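PDB 3NFT: translocator protein bipD from Burkholderia pseudomallei, which is required for invasion of epithelial cells and survival inside host cells, and probably regulates secretion of the effectors BipB and BipC and their insertion into the target membrane. Local coordinates for residues A[52-57]-A[260-265]; A[83-88]-A[270-275]; A[162-167]-A[174-179]. All blocks are in the same frame, centred on the assembly; numbering follows the deposited sequence. Where two conformers were deposited one is given.

Contact 1 (A[52-57]-A[260-265]); sequences DEFASL and NIQNDV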
# COMPACT_ATOMS: atom_id res chain seq x y z
N ASP A 52 -2.56 7.90 37.32
CA ASP A 52 -2.64 7.67 38.75
C ASP A 52 -2.29 8.89 39.58
O ASP A 52 -2.92 9.15 40.60
CB ASP A 52 -1.74 6.52 39.19
CG ASP A 52 -2.24 5.14 38.74
OD1 ASP A 52 -3.39 4.98 38.28
OD2 ASP A 52 -1.41 4.24 38.74
N GLU A 53 -1.31 9.68 39.11
CA GLU A 53 -0.95 10.90 39.81
C GLU A 53 -2.10 11.89 39.82
O GLU A 53 -2.43 12.48 40.84
CB GLU A 53 0.27 11.56 39.18
CG GLU A 53 0.88 12.65 40.02
CD GLU A 53 1.50 12.18 41.32
OE1 GLU A 53 1.83 10.96 41.41
OE2 GLU A 53 1.65 12.98 42.27
N PHE A 54 -2.72 12.04 38.65
CA PHE A 54 -3.89 12.93 38.51
C PHE A 54 -5.02 12.47 39.41
O PHE A 54 -5.68 13.25 40.10
CB PHE A 54 -4.31 12.93 37.05
CG PHE A 54 -5.36 13.96 36.70
CD1 PHE A 54 -4.97 15.20 36.18
CD2 PHE A 54 -6.70 13.68 36.83
CE1 PHE A 54 -5.92 16.13 35.81
CE2 PHE A 54 -7.65 14.64 36.48
CZ PHE A 54 -7.23 15.87 35.95
N ALA A 55 -5.28 11.18 39.39
CA ALA A 55 -6.35 10.60 40.20
C ALA A 55 -6.14 10.84 41.68
O ALA A 55 -7.11 11.03 42.45
CB ALA A 55 -6.46 9.08 39.93
N SER A 56 -4.87 10.82 42.10
CA SER A 56 -4.51 10.97 43.51
C SER A 56 -4.69 12.39 44.05
O SER A 56 -4.73 12.60 45.26
CB SER A 56 -3.08 10.49 43.75
OG SER A 56 -2.13 11.46 43.40
N LEU A 57 -4.75 13.38 43.16
CA LEU A 57 -4.91 14.75 43.61
C LEU A 57 -6.22 14.89 44.40
O LEU A 57 -7.25 14.33 44.00
CB LEU A 57 -4.83 15.69 42.41
CG LEU A 57 -4.65 17.16 42.74
CD1 LEU A 57 -3.77 17.82 41.74
CD2 LEU A 57 -6.05 17.80 42.78
N ASN A 260 -14.07 13.77 34.90
CA ASN A 260 -14.38 13.75 33.48
C ASN A 260 -13.09 13.93 32.65
O ASN A 260 -12.88 13.25 31.63
CB ASN A 260 -15.40 14.84 33.16
CG ASN A 260 -16.15 14.63 31.85
OD1 ASN A 260 -15.72 13.89 30.92
ND2 ASN A 260 -17.28 15.30 31.75
N ILE A 261 -12.25 14.89 33.05
CA ILE A 261 -10.98 15.13 32.35
C ILE A 261 -10.10 13.89 32.44
O ILE A 261 -9.55 13.47 31.43
CB ILE A 261 -10.24 16.36 32.86
CG1 ILE A 261 -11.08 17.63 32.60
CG2 ILE A 261 -8.81 16.45 32.24
CD1 ILE A 261 -10.44 18.89 33.23
N GLN A 262 -10.07 13.23 33.61
CA GLN A 262 -9.29 12.00 33.73
C GLN A 262 -9.83 10.93 32.76
O GLN A 262 -9.07 10.22 32.11
CB GLN A 262 -9.34 11.42 35.14
CG GLN A 262 -8.47 10.20 35.30
CD GLN A 262 -8.54 9.52 36.66
OE1 GLN A 262 -8.52 8.25 36.76
NE2 GLN A 262 -8.59 10.31 37.71
N ASN A 263 -11.16 10.81 32.67
CA ASN A 263 -11.73 9.84 31.76
C ASN A 263 -11.40 10.11 30.30
O ASN A 263 -11.13 9.21 29.53
CB ASN A 263 -13.24 9.73 31.92
CG ASN A 263 -13.80 8.56 31.15
OD1 ASN A 263 -14.23 8.70 30.02
ND2 ASN A 263 -13.69 7.37 31.74
N ASP A 264 -11.38 11.38 29.91
CA ASP A 264 -11.03 11.75 28.55
C ASP A 264 -9.63 11.27 28.22
O ASP A 264 -9.38 10.75 27.14
CB ASP A 264 -11.10 13.27 28.36
CG ASP A 264 -12.49 13.84 28.42
OD1 ASP A 264 -13.46 13.10 28.17
OD2 ASP A 264 -12.60 15.03 28.76
N VAL A 265 -8.73 11.49 29.17
CA VAL A 265 -7.32 11.15 28.97
C VAL A 265 -7.13 9.63 29.02
O VAL A 265 -6.42 9.08 28.18
CB VAL A 265 -6.42 11.88 29.93
CG1 VAL A 265 -4.97 11.41 29.82
CG2 VAL A 265 -6.50 13.39 29.63
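Q262 reaches across from helix 244-295 to F54 and A55 near the C-terminal end of helix 41-56, the two short axes running almost antiparallel, 10.5 Å apart. Its CB lies 3.9 Å from CD2 of F54. With CG anti to the backbone N (chi1 -176°) and the chain extended beyond it, Q262 slides past the phenyl ring in the opposite sense to F54; CG just grazes CD2. The amide then arrives beside A55: CD and OE1 of Q262 each face A55 CB at 3.9 Å, and NE2 of Q262 is closest, 3.3 Å from that CB. The same NE2 lies in the plane of the F54 ring, at its edge, and the amide plane stands nearly perpendicular to the ring, 86° away. Farther along the ring, CZ of F54 meets CG2 of I261 at 4.1 Å. Beyond the two segments F54 stacks on F151 of helix 121-160, while K258, on the turn before, donates NZ to the F54 carbonyl oxygen. No hydrogen bond links 52-57 to 260-265: their contact is van der Waals, methylenes and a methyl against a buried ring with the amide across its plane, and the polar link comes from K258.

Contact 2 (A[83-88]-A[270-275]); sequences VAVRGH and EKYSHQ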
# COMPACT_ATOMS: atom_id res chain seq x y z
N VAL A 83 8.12 12.48 27.74
CA VAL A 83 9.44 12.05 27.25
C VAL A 83 9.40 10.63 26.65
O VAL A 83 9.96 10.36 25.56
CB VAL A 83 10.48 12.11 28.38
CG1 VAL A 83 11.76 11.39 27.96
CG2 VAL A 83 10.75 13.57 28.74
N ALA A 84 8.68 9.74 27.32
CA ALA A 84 8.59 8.36 26.87
C ALA A 84 7.79 8.25 25.57
O ALA A 84 8.13 7.46 24.70
CB ALA A 84 7.99 7.48 27.95
N VAL A 85 6.74 9.07 25.41
CA VAL A 85 5.94 9.02 24.21
C VAL A 85 6.78 9.50 23.03
O VAL A 85 6.76 8.89 21.95
CB VAL A 85 4.68 9.88 24.35
CG1 VAL A 85 4.02 10.07 23.02
CG2 VAL A 85 3.68 9.23 25.36
N ARG A 86 7.52 10.59 23.23
CA ARG A 86 8.45 11.10 22.21
C ARG A 86 9.50 10.06 21.83
O ARG A 86 9.73 9.80 20.65
CB ARG A 86 9.16 12.37 22.70
CG ARG A 86 8.29 13.59 22.72
CD ARG A 86 9.14 14.90 22.78
NE ARG A 86 8.75 15.76 23.91
CZ ARG A 86 9.30 15.74 25.12
NH1 ARG A 86 10.29 14.90 25.41
NH2 ARG A 86 8.86 16.58 26.07
N GLY A 87 10.09 9.42 22.83
CA GLY A 87 11.13 8.45 22.58
C GLY A 87 10.63 7.24 21.84
O GLY A 87 11.30 6.70 20.97
N HIS A 88 9.42 6.80 22.20
CA HIS A 88 8.81 5.65 21.55
C HIS A 88 8.55 5.93 20.07
O HIS A 88 8.79 5.09 19.21
CB HIS A 88 7.51 5.27 22.22
CG HIS A 88 6.99 3.94 21.81
ND1 HIS A 88 5.77 3.74 21.20
CD2 HIS A 88 7.57 2.72 21.89
CE1 HIS A 88 5.62 2.45 20.94
NE2 HIS A 88 6.70 1.81 21.35
N GLU A 270 -5.95 4.75 25.96
CA GLU A 270 -6.36 3.43 25.43
C GLU A 270 -6.29 3.39 23.90
O GLU A 270 -5.90 2.40 23.30
CB GLU A 270 -7.77 3.09 25.92
CG GLU A 270 -7.80 2.70 27.38
CD GLU A 270 -9.18 2.68 27.98
OE1 GLU A 270 -10.19 2.90 27.26
OE2 GLU A 270 -9.26 2.44 29.21
N LYS A 271 -6.66 4.49 23.25
CA LYS A 271 -6.59 4.56 21.81
C LYS A 271 -5.13 4.59 21.35
O LYS A 271 -4.79 3.97 20.35
CB LYS A 271 -7.35 5.78 21.31
CG LYS A 271 -8.82 5.73 21.61
CD LYS A 271 -9.46 7.01 21.19
CE LYS A 271 -10.95 6.94 21.35
NZ LYS A 271 -11.51 8.32 21.27
N TYR A 272 -4.27 5.29 22.10
CA TYR A 272 -2.84 5.31 21.83
C TYR A 272 -2.25 3.89 21.95
O TYR A 272 -1.45 3.47 21.14
CB TYR A 272 -2.17 6.27 22.80
CG TYR A 272 -0.68 6.22 22.81
CD1 TYR A 272 0.07 6.64 21.71
CD2 TYR A 272 0.01 5.77 23.93
CE1 TYR A 272 1.47 6.58 21.73
CE2 TYR A 272 1.39 5.73 23.95
CZ TYR A 272 2.12 6.14 22.86
OH TYR A 272 3.50 6.07 22.87
N SER A 273 -2.66 3.17 22.99
CA SER A 273 -2.23 1.78 23.16
C SER A 273 -2.64 0.89 21.97
O SER A 273 -1.87 0.04 21.53
CB SER A 273 -2.79 1.23 24.47
OG SER A 273 -2.30 1.98 25.56
N HIS A 274 -3.85 1.10 21.45
CA HIS A 274 -4.29 0.42 20.23
C HIS A 274 -3.41 0.78 19.03
O HIS A 274 -3.03 -0.11 18.24
CB HIS A 274 -5.77 0.70 19.93
CG HIS A 274 -6.25 0.05 18.67
ND1 HIS A 274 -6.45 0.76 17.51
CD2 HIS A 274 -6.53 -1.24 18.39
CE1 HIS A 274 -6.87 -0.07 16.57
NE2 HIS A 274 -6.91 -1.29 17.07
N GLN A 275 -3.03 2.04 18.89
CA GLN A 275 -2.10 2.45 17.86
C GLN A 275 -0.75 1.74 18.01
O GLN A 275 -0.19 1.30 17.03
CB GLN A 275 -1.91 3.99 17.84
CG GLN A 275 -0.55 4.55 17.39
CD GLN A 275 -0.20 4.26 15.95
OE1 GLN A 275 -1.10 4.00 15.11
NE2 GLN A 275 1.10 4.30 15.64
O HOH W 1 4.69 7.24 20.90
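Y272 extends from helix 244-295 toward helix 76-103 and brings its hydroxyl against the V85 side chain, with OH 4.0 Å from CG2 of V85. CG1 of V85 is about equally near that oxygen, so both methyl branches border the end of the phenol. CG2 also lies 4.3 Å from CZ of Y272, an apolar touch at the far end of the ring, and the two side chains pass in opposite directions. The reach is long: the nearest CA atoms, those of V85 and Y272, are 9.8 Å apart, and the tyrosine spans most of that gap because its CG stands anti to the backbone N (chi1 170°), which sends the ring out from its own helix. H88, one turn beyond V85, adds its CB 4.1 Å from the same OH, its side chain lying at a slant to the phenol.

No direct hydrogen bond joins the segments; a water does the work. It donates to the carbonyl oxygen of V85 at 2.8 Å and is hydrogen-bonded to OH of Y272 at 2.6 Å, lying in the plane of the phenol at its edge. The buried hydroxyl thus has a polar partner, and the bridge ties the tip of Y272 to the backbone of the facing helix. Around this spot, P43 and L47 of helix 41-56 touch Y272, and P43 also touches H88, while V144 of helix 121-160 packs on both V85 and Y272. Three other helices, 41-56, 76-103 and 121-160, thus meet around this tyrosine of helix 244-295. This is the interior of an elongated helical bundle; 270-275 lies in the second of two predicted coiled-coil segments, and the contact is consistent with the N-terminal domain's described role as an intramolecular chaperone.

Contact 3 (A[162-167]-A[174-179]); sequences QDYISA and KIDGGK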
# COMPACT_ATOMS: atom_id res chain seq x y z
N GLN A 162 -5.00 24.95 45.73
CA GLN A 162 -5.16 24.53 47.12
C GLN A 162 -4.60 25.57 48.09
O GLN A 162 -4.97 25.57 49.27
CB GLN A 162 -4.50 23.15 47.32
CG GLN A 162 -5.19 22.11 46.49
CD GLN A 162 -4.65 20.71 46.75
OE1 GLN A 162 -4.24 20.39 47.86
NE2 GLN A 162 -4.63 19.89 45.71
N ASP A 163 -3.72 26.45 47.60
CA ASP A 163 -3.20 27.51 48.45
C ASP A 163 -4.30 28.49 48.84
O ASP A 163 -4.14 29.29 49.77
CB ASP A 163 -2.13 28.32 47.74
CG ASP A 163 -0.79 27.61 47.64
OD1 ASP A 163 0.10 28.15 46.95
OD2 ASP A 163 -0.60 26.57 48.26
N TYR A 164 -5.40 28.45 48.08
CA TYR A 164 -6.50 29.40 48.28
C TYR A 164 -7.70 28.80 49.00
O TYR A 164 -8.78 29.40 49.06
CB TYR A 164 -6.87 30.00 46.93
CG TYR A 164 -5.79 30.86 46.36
CD1 TYR A 164 -5.14 30.50 45.19
CD2 TYR A 164 -5.41 32.04 46.99
CE1 TYR A 164 -4.12 31.29 44.66
CE2 TYR A 164 -4.39 32.84 46.46
CZ TYR A 164 -3.75 32.46 45.31
OH TYR A 164 -2.75 33.26 44.78
N ILE A 165 -7.53 27.60 49.56
CA ILE A 165 -8.52 26.98 50.39
C ILE A 165 -7.90 26.76 51.74
O ILE A 165 -6.80 26.16 51.83
CB ILE A 165 -8.98 25.63 49.79
CG1 ILE A 165 -9.59 25.87 48.39
CG2 ILE A 165 -9.89 24.89 50.74
CD1 ILE A 165 -9.79 24.61 47.59
N SER A 166 -8.59 27.19 52.78
CA SER A 166 -8.06 27.05 54.14
C SER A 166 -9.15 26.87 55.17
O SER A 166 -10.33 27.11 54.90
CB SER A 166 -7.21 28.27 54.46
OG SER A 166 -7.98 29.46 54.48
N ALA A 167 -8.76 26.44 56.37
CA ALA A 167 -9.67 26.35 57.50
C ALA A 167 -10.03 27.74 58.01
O ALA A 167 -9.16 28.60 58.18
CB ALA A 167 -9.00 25.53 58.65
N LYS A 174 -12.59 28.58 54.12
CA LYS A 174 -12.47 29.81 53.35
C LYS A 174 -11.93 29.45 51.99
O LYS A 174 -10.93 28.72 51.86
CB LYS A 174 -11.57 30.82 54.05
CG LYS A 174 -11.34 32.11 53.29
CD LYS A 174 -10.36 33.02 54.01
CE LYS A 174 -10.04 34.28 53.23
NZ LYS A 174 -9.20 35.24 54.03
N ILE A 175 -12.56 29.99 50.95
CA ILE A 175 -12.13 29.78 49.60
C ILE A 175 -11.99 31.10 48.85
O ILE A 175 -12.97 31.86 48.71
CB ILE A 175 -13.06 28.75 48.84
CG1 ILE A 175 -12.59 28.52 47.42
CG2 ILE A 175 -14.50 29.15 48.91
CD1 ILE A 175 -13.09 27.18 46.84
N ASP A 176 -10.77 31.39 48.41
CA ASP A 176 -10.52 32.59 47.63
C ASP A 176 -10.76 32.24 46.18
O ASP A 176 -9.84 32.02 45.40
CB ASP A 176 -9.14 33.17 47.87
CG ASP A 176 -9.07 34.08 49.08
OD1 ASP A 176 -7.93 34.27 49.59
OD2 ASP A 176 -10.12 34.66 49.52
N GLY A 177 -12.05 32.21 45.83
CA GLY A 177 -12.44 31.68 44.55
C GLY A 177 -12.11 32.52 43.34
O GLY A 177 -11.95 32.00 42.24
N GLY A 178 -12.05 33.85 43.53
CA GLY A 178 -11.59 34.71 42.43
C GLY A 178 -10.17 34.44 41.99
O GLY A 178 -9.88 34.38 40.80
N LYS A 179 -9.29 34.21 42.96
CA LYS A 179 -7.91 33.88 42.66
C LYS A 179 -7.87 32.56 41.89
O LYS A 179 -7.09 32.39 40.94
CB LYS A 179 -7.09 33.77 43.94
CG LYS A 179 -6.99 35.07 44.73
CD LYS A 179 -6.32 36.14 43.93
CE LYS A 179 -6.21 37.41 44.73
NZ LYS A 179 -5.83 37.12 46.13
O HOH W 2 -8.27 30.52 51.89
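A beta hairpin made of strands 165-168 and 172-175 holds this contact, together with the first turn of the helix that follows at 177. Strand 172-175 is the middle one of a three-stranded antiparallel sheet, flanked on its other side by 240-243 through backbone bonds between I175 and T240. S166 and K174 form an antiparallel hydrogen-bonded pair: N of S166 donates to O of K174 at 2.9 Å, and N of K174 returns a 2.8 Å bond to O of S166. The neighbouring pair, I165 and I175, is non-hydrogen-bonded, their side chains side by side and pointing the same way, with CG1 of I165 4.0 Å from CD1 of I175. I165 rests on Y247 and I175 on W250, both of helix 244-295. The pairing is continued by D176, whose N donates to O of Y164 at 2.9 Å. On the S166 and K174 face, a water is hydrogen-bonded to OG of S166 and donates to O of K174.

Y164 gives the hairpin its other hold. Its CG is anti to the carbonyl carbon (chi1 -66°), and one face of the ring is turned to the first turn of helix 177-189, with CB of K179 over its centre, 3.7 Å from the centroid, a CH-pi contact. CG of K179 touches CE2 of the same ring, while CB of D176 lies 4.0 Å from CD2. The carboxylate of D176 turns elsewhere, accepting a hydrogen bond from N of G239.

Backbone bonds therefore set the strand pairing, while the tyrosine face, met by the aliphatic root of a lysine, fastens the helix start to the hairpin without using the lysine's charge.

How the contacts relate
Contacts 1 and 2 both use helix 244-295: 260-265 meets helix 41-56, and ten residues on, 270-275 meets helix 76-103, with the two centres about 17 Å apart and no touch between them. Their segments alternate along the chain, so neither closure is nested in the other. Contact 3 is a local hairpin nested inside both loops, with its centre about 22 Å from that of contact 1 and about 37 Å from that of contact 2. It touches contact 1 where CD2 of L57 packs 3.9 Å from NE2 of Q162. Contacts 1 and 2 thus fasten the N-terminal helices along the long C-terminal helix, while contact 3 lies toward one end of the elongated molecule.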